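Coproheme decarboxylase (Thermus thermophilus, PDB 1VDH) catalyses the hydrogen peroxide-dependent oxidative decarboxylation of Fe-coproporphyrin III to heme b, the last step of coproporphyrin-dependent heme biosynthesis. Local coordinates at residues 13-24 / 101-112. Sequence-based numbering, arbitrary orientation.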
loop_
_atom_site.group_PDB
_atom_site.type_symbol
_atom_site.label_atom_id
_atom_site.label_comp_id
_atom_site.label_asym_id
_atom_site.label_seq_id
_atom_site.Cartn_x
_atom_site.Cartn_y
_atom_site.Cartn_z
ATOM N N GLU A 13 -13.180 28.129 -12.152
ATOM C CA GLU A 13 -12.978 27.736 -10.762
ATOM C C GLU A 13 -13.864 28.529 -9.819
ATOM O O GLU A 13 -14.064 29.729 -10.008
ATOM C CB GLU A 13 -11.513 27.922 -10.354
ATOM C CG GLU A 13 -10.566 26.853 -10.886
ATOM C CD GLU A 13 -10.444 26.864 -12.396
ATOM O OE1 GLU A 13 -10.165 27.939 -12.967
ATOM O OE2 GLU A 13 -10.624 25.797 -13.013
ATOM N N GLY A 14 -14.376 27.847 -8.798
ATOM C CA GLY A 14 -15.224 28.488 -7.811
ATOM C C GLY A 14 -14.607 28.357 -6.434
ATOM O O GLY A 14 -13.399 28.551 -6.265
ATOM N N TRP A 15 -15.428 28.018 -5.448
ATOM C CA TRP A 15 -14.953 27.855 -4.078
ATOM C C TRP A 15 -13.946 26.718 -3.938
ATOM O O TRP A 15 -13.993 25.734 -4.681
ATOM C CB TRP A 15 -16.126 27.569 -3.133
ATOM C CG TRP A 15 -16.860 28.779 -2.626
ATOM C CD1 TRP A 15 -16.435 30.081 -2.652
ATOM C CD2 TRP A 15 -18.146 28.790 -1.992
ATOM N NE1 TRP A 15 -17.377 30.899 -2.067
ATOM C CE2 TRP A 15 -18.437 30.131 -1.656
ATOM C CE3 TRP A 15 -19.083 27.794 -1.677
ATOM C CZ2 TRP A 15 -19.627 30.503 -1.021
ATOM C CZ3 TRP A 15 -20.268 28.163 -1.044
ATOM C CH2 TRP A 15 -20.528 29.509 -0.724
ATOM N N HIS A 16 -13.024 26.881 -2.993
ATOM C CA HIS A 16 -12.025 25.863 -2.693
ATOM C C HIS A 16 -12.727 24.907 -1.741
ATOM O O HIS A 16 -13.589 25.317 -0.968
ATOM C CB HIS A 16 -10.797 26.485 -2.036
ATOM C CG HIS A 16 -9.993 27.337 -2.967
ATOM N ND1 HIS A 16 -8.616 27.289 -3.020
ATOM C CD2 HIS A 16 -10.376 28.245 -3.897
ATOM C CE1 HIS A 16 -8.185 28.133 -3.940
ATOM N NE2 HIS A 16 -9.232 28.725 -4.487
ATOM N N VAL A 17 -12.362 23.633 -1.808
ATOM C CA VAL A 17 -13.006 22.611 -1.001
ATOM C C VAL A 17 -12.040 21.743 -0.209
ATOM O O VAL A 17 -11.007 21.315 -0.723
ATOM C CB VAL A 17 -13.827 21.656 -1.907
ATOM C CG1 VAL A 17 -14.705 20.751 -1.069
ATOM C CG2 VAL A 17 -14.657 22.447 -2.918
ATOM N N LEU A 18 -12.401 21.462 1.037
ATOM C CA LEU A 18 -11.591 20.590 1.871
ATOM C C LEU A 18 -12.443 19.489 2.489
ATOM O O LEU A 18 -13.449 19.762 3.153
ATOM C CB LEU A 18 -10.880 21.361 2.988
ATOM C CG LEU A 18 -10.124 20.468 3.987
ATOM C CD1 LEU A 18 -8.958 19.764 3.294
ATOM C CD2 LEU A 18 -9.618 21.290 5.166
ATOM N N HIS A 19 -12.078 18.244 2.201
ATOM C CA HIS A 19 -12.748 17.095 2.794
ATOM C C HIS A 19 -11.803 16.678 3.906
ATOM O O HIS A 19 -10.636 16.385 3.656
ATOM C CB HIS A 19 -12.895 15.946 1.798
ATOM C CG HIS A 19 -14.036 16.115 0.852
ATOM N ND1 HIS A 19 -13.967 16.932 -0.257
ATOM C CD2 HIS A 19 -15.273 15.568 0.842
ATOM C CE1 HIS A 19 -15.112 16.877 -0.909
ATOM N NE2 HIS A 19 -15.922 16.058 -0.263
ATOM N N ASP A 20 -12.300 16.678 5.133
ATOM C CA ASP A 20 -11.485 16.314 6.280
ATOM C C ASP A 20 -12.136 15.123 6.969
ATOM O O ASP A 20 -13.108 15.283 7.712
ATOM C CB ASP A 20 -11.385 17.521 7.232
ATOM C CG ASP A 20 -10.418 17.300 8.395
ATOM O OD1 ASP A 20 -10.029 16.148 8.691
ATOM O OD2 ASP A 20 -10.055 18.305 9.034
ATOM N N PHE A 21 -11.615 13.932 6.681
ATOM C CA PHE A 21 -12.114 12.690 7.268
ATOM C C PHE A 21 -11.307 12.314 8.501
ATOM O O PHE A 21 -10.075 12.256 8.453
ATOM C CB PHE A 21 -12.018 11.534 6.262
ATOM C CG PHE A 21 -12.945 11.662 5.092
ATOM C CD1 PHE A 21 -14.258 11.214 5.180
ATOM C CD2 PHE A 21 -12.490 12.188 3.886
ATOM C CE1 PHE A 21 -15.108 11.281 4.086
ATOM C CE2 PHE A 21 -13.333 12.263 2.782
ATOM C CZ PHE A 21 -14.644 11.808 2.880
ATOM N N ARG A 22 -12.004 11.997 9.586
ATOM C CA ARG A 22 -11.343 11.613 10.824
ATOM C C ARG A 22 -12.009 10.404 11.461
ATOM O O ARG A 22 -13.186 10.116 11.203
ATOM C CB ARG A 22 -11.349 12.780 11.817
ATOM C CG ARG A 22 -10.871 14.084 11.208
ATOM C CD ARG A 22 -9.842 14.776 12.067
ATOM N NE ARG A 22 -9.462 16.048 11.462
ATOM C CZ ARG A 22 -8.612 16.915 11.995
ATOM N NH1 ARG A 22 -8.031 16.653 13.159
ATOM N NH2 ARG A 22 -8.363 18.054 11.367
ATOM N N LEU A 23 -11.228 9.676 12.254
ATOM C CA LEU A 23 -11.712 8.502 12.969
ATOM C C LEU A 23 -11.842 8.875 14.439
ATOM O O LEU A 23 -10.989 9.577 14.989
ATOM C CB LEU A 23 -10.733 7.336 12.824
ATOM C CG LEU A 23 -10.738 6.589 11.490
ATOM C CD1 LEU A 23 -9.509 5.701 11.421
ATOM C CD2 LEU A 23 -12.025 5.757 11.351
ATOM N N LEU A 24 -12.909 8.408 15.072
ATOM C CA LEU A 24 -13.137 8.698 16.479
ATOM C C LEU A 24 -12.553 7.609 17.373
ATOM O O LEU A 24 -12.714 6.416 17.111
ATOM C CB LEU A 24 -14.637 8.845 16.750
ATOM C CG LEU A 24 -15.064 9.023 18.214
ATOM C CD1 LEU A 24 -14.602 10.380 18.735
ATOM C CD2 LEU A 24 -16.577 8.891 18.328
ATOM N N TYR A 101 -9.401 13.347 20.538
ATOM C CA TYR A 101 -10.045 12.041 20.438
ATOM C C TYR A 101 -10.258 11.635 18.976
ATOM O O TYR A 101 -10.994 10.690 18.686
ATOM C CB TYR A 101 -11.392 12.070 21.170
ATOM C CG TYR A 101 -11.279 12.526 22.606
ATOM C CD1 TYR A 101 -11.074 11.606 23.633
ATOM C CD2 TYR A 101 -11.353 13.879 22.935
ATOM C CE1 TYR A 101 -10.944 12.022 24.957
ATOM C CE2 TYR A 101 -11.221 14.306 24.256
ATOM C CZ TYR A 101 -11.017 13.372 25.260
ATOM O OH TYR A 101 -10.886 13.783 26.567
ATOM N N LEU A 102 -9.612 12.355 18.064
ATOM C CA LEU A 102 -9.730 12.067 16.636
ATOM C C LEU A 102 -8.394 11.773 15.974
ATOM O O LEU A 102 -7.344 12.264 16.400
ATOM C CB LEU A 102 -10.375 13.245 15.898
ATOM C CG LEU A 102 -11.785 13.674 16.300
ATOM C CD1 LEU A 102 -12.179 14.898 15.483
ATOM C CD2 LEU A 102 -12.764 12.527 16.086
ATOM N N GLY A 103 -8.455 10.971 14.919
ATOM C CA GLY A 103 -7.275 10.634 14.148
ATOM C C GLY A 103 -7.628 10.941 12.703
ATOM O O GLY A 103 -8.720 10.583 12.254
ATOM N N ARG A 104 -6.751 11.630 11.977
ATOM C CA ARG A 104 -7.033 11.944 10.573
ATOM C C ARG A 104 -6.852 10.671 9.757
ATOM O O ARG A 104 -5.802 10.035 9.821
ATOM C CB ARG A 104 -6.093 13.029 10.036
ATOM C CG ARG A 104 -6.158 14.358 10.766
ATOM C CD ARG A 104 -5.506 15.477 9.942
ATOM N NE ARG A 104 -6.340 15.873 8.806
ATOM C CZ ARG A 104 -6.192 17.005 8.121
ATOM N NH1 ARG A 104 -5.231 17.865 8.441
ATOM N NH2 ARG A 104 -7.036 17.305 7.145
ATOM N N SER A 105 -7.871 10.293 8.995
ATOM C CA SER A 105 -7.781 9.073 8.199
ATOM C C SER A 105 -7.649 9.316 6.699
ATOM O O SER A 105 -7.054 8.506 5.989
ATOM C CB SER A 105 -8.974 8.156 8.486
ATOM O OG SER A 105 -10.195 8.769 8.122
ATOM N N TYR A 106 -8.222 10.416 6.220
ATOM C CA TYR A 106 -8.162 10.769 4.802
ATOM C C TYR A 106 -8.545 12.239 4.647
ATOM O O TYR A 106 -9.109 12.844 5.561
ATOM C CB TYR A 106 -9.123 9.883 3.986
ATOM C CG TYR A 106 -8.907 9.938 2.484
ATOM C CD1 TYR A 106 -7.743 9.429 1.907
ATOM C CD2 TYR A 106 -9.864 10.505 1.639
ATOM C CE1 TYR A 106 -7.536 9.482 0.522
ATOM C CE2 TYR A 106 -9.667 10.563 0.255
ATOM C CZ TYR A 106 -8.505 10.049 -0.292
ATOM O OH TYR A 106 -8.313 10.095 -1.654
ATOM N N SER A 107 -8.217 12.814 3.496
ATOM C CA SER A 107 -8.539 14.208 3.216
ATOM C C SER A 107 -8.408 14.459 1.727
ATOM O O SER A 107 -7.838 13.643 1.001
ATOM C CB SER A 107 -7.600 15.156 3.981
ATOM O OG SER A 107 -6.311 15.194 3.394
ATOM N N PHE A 108 -8.943 15.589 1.273
ATOM C CA PHE A 108 -8.868 15.942 -0.134
ATOM C C PHE A 108 -9.017 17.446 -0.283
ATOM O O PHE A 108 -9.917 18.052 0.303
ATOM C CB PHE A 108 -9.966 15.232 -0.935
ATOM C CG PHE A 108 -9.660 15.107 -2.407
ATOM C CD1 PHE A 108 -8.679 14.226 -2.850
ATOM C CD2 PHE A 108 -10.356 15.863 -3.347
ATOM C CE1 PHE A 108 -8.391 14.099 -4.211
ATOM C CE2 PHE A 108 -10.078 15.745 -4.708
ATOM C CZ PHE A 108 -9.092 14.860 -5.143
ATOM N N TYR A 109 -8.082 18.051 -1.003
ATOM C CA TYR A 109 -8.122 19.483 -1.257
ATOM C C TYR A 109 -8.397 19.667 -2.744
ATOM O O TYR A 109 -7.670 19.141 -3.591
ATOM C CB TYR A 109 -6.804 20.157 -0.864
ATOM C CG TYR A 109 -6.705 21.592 -1.339
ATOM C CD1 TYR A 109 -5.565 22.045 -2.004
ATOM C CD2 TYR A 109 -7.762 22.490 -1.150
ATOM C CE1 TYR A 109 -5.479 23.354 -2.471
ATOM C CE2 TYR A 109 -7.684 23.801 -1.617
ATOM C CZ TYR A 109 -6.538 24.226 -2.276
ATOM O OH TYR A 109 -6.445 25.519 -2.746
ATOM N N SER A 110 -9.453 20.415 -3.054
ATOM C CA SER A 110 -9.834 20.642 -4.435
ATOM C C SER A 110 -10.530 21.986 -4.614
ATOM O O SER A 110 -10.785 22.692 -3.639
ATOM C CB SER A 110 -10.756 19.511 -4.897
ATOM O OG SER A 110 -11.932 19.467 -4.103
ATOM N N VAL A 111 -10.833 22.329 -5.865
ATOM C CA VAL A 111 -11.505 23.585 -6.190
ATOM C C VAL A 111 -12.704 23.313 -7.098
ATOM O O VAL A 111 -12.560 22.655 -8.128
ATOM C CB VAL A 111 -10.541 24.571 -6.914
ATOM C CG1 VAL A 111 -11.269 25.857 -7.273
ATOM C CG2 VAL A 111 -9.335 24.891 -6.031
ATOM N N VAL A 112 -13.883 23.803 -6.708
ATOM C CA VAL A 112 -15.101 23.616 -7.507
ATOM C C VAL A 112 -14.785 23.980 -8.951
ATOM O O VAL A 112 -14.278 25.069 -9.236
ATOM C CB VAL A 112 -16.283 24.462 -6.967
ATOM C CG1 VAL A 112 -17.480 24.383 -7.917
ATOM C CG2 VAL A 112 -16.696 23.945 -5.591
HETATM O O HOH W 1 -12.009 18.416 -1.452
HETATM O O HOH W 2 -8.258 14.445 7.561
HETATM O O HOH W 3 -7.068 14.657 15.132
#
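D20 OD1 is gripped from several directions: R22 NE donates to it at 2.8 Å, a water that accepts from R104 NE lies 2.7 Å from OD1, and R104 NH2 makes a long salt bridge to OD1 at 3.6 Å. R22 takes the carboxylate side-on, its NH2 reaching the syn lone pair of D20 OD2 at 2.9 Å. The R22 guanidinium lies almost flat on that of R104, planes 13° apart; the shared carboxylate, and E90 beyond R104, probably offset the two like charges. Further along this face, V111 CG2 makes a CH-pi contact 3.9 Å from the centroid of the H16 imidazole, while H16 ND1 is hydrogen-bonded to Y109 OH at 2.8 Å, a bent bond (136°) in the plane of the phenol ring. H16 has CG anti to its carbonyl carbon (chi1 -70°), which puts its face under V111 CG2. On the other face, F21 CD2 packs against the edge of the Y106 ring. Backbone bonds pair the antiparallel strands on both sides of a classic beta bulge, where S105 and Y106 both face F21, whose O accepts from S105 N at 3.0 Å and only weakly from Y106 N, within the curled sheet of the chlorite dismutase family's dimeric alpha+beta barrel superfamily fold.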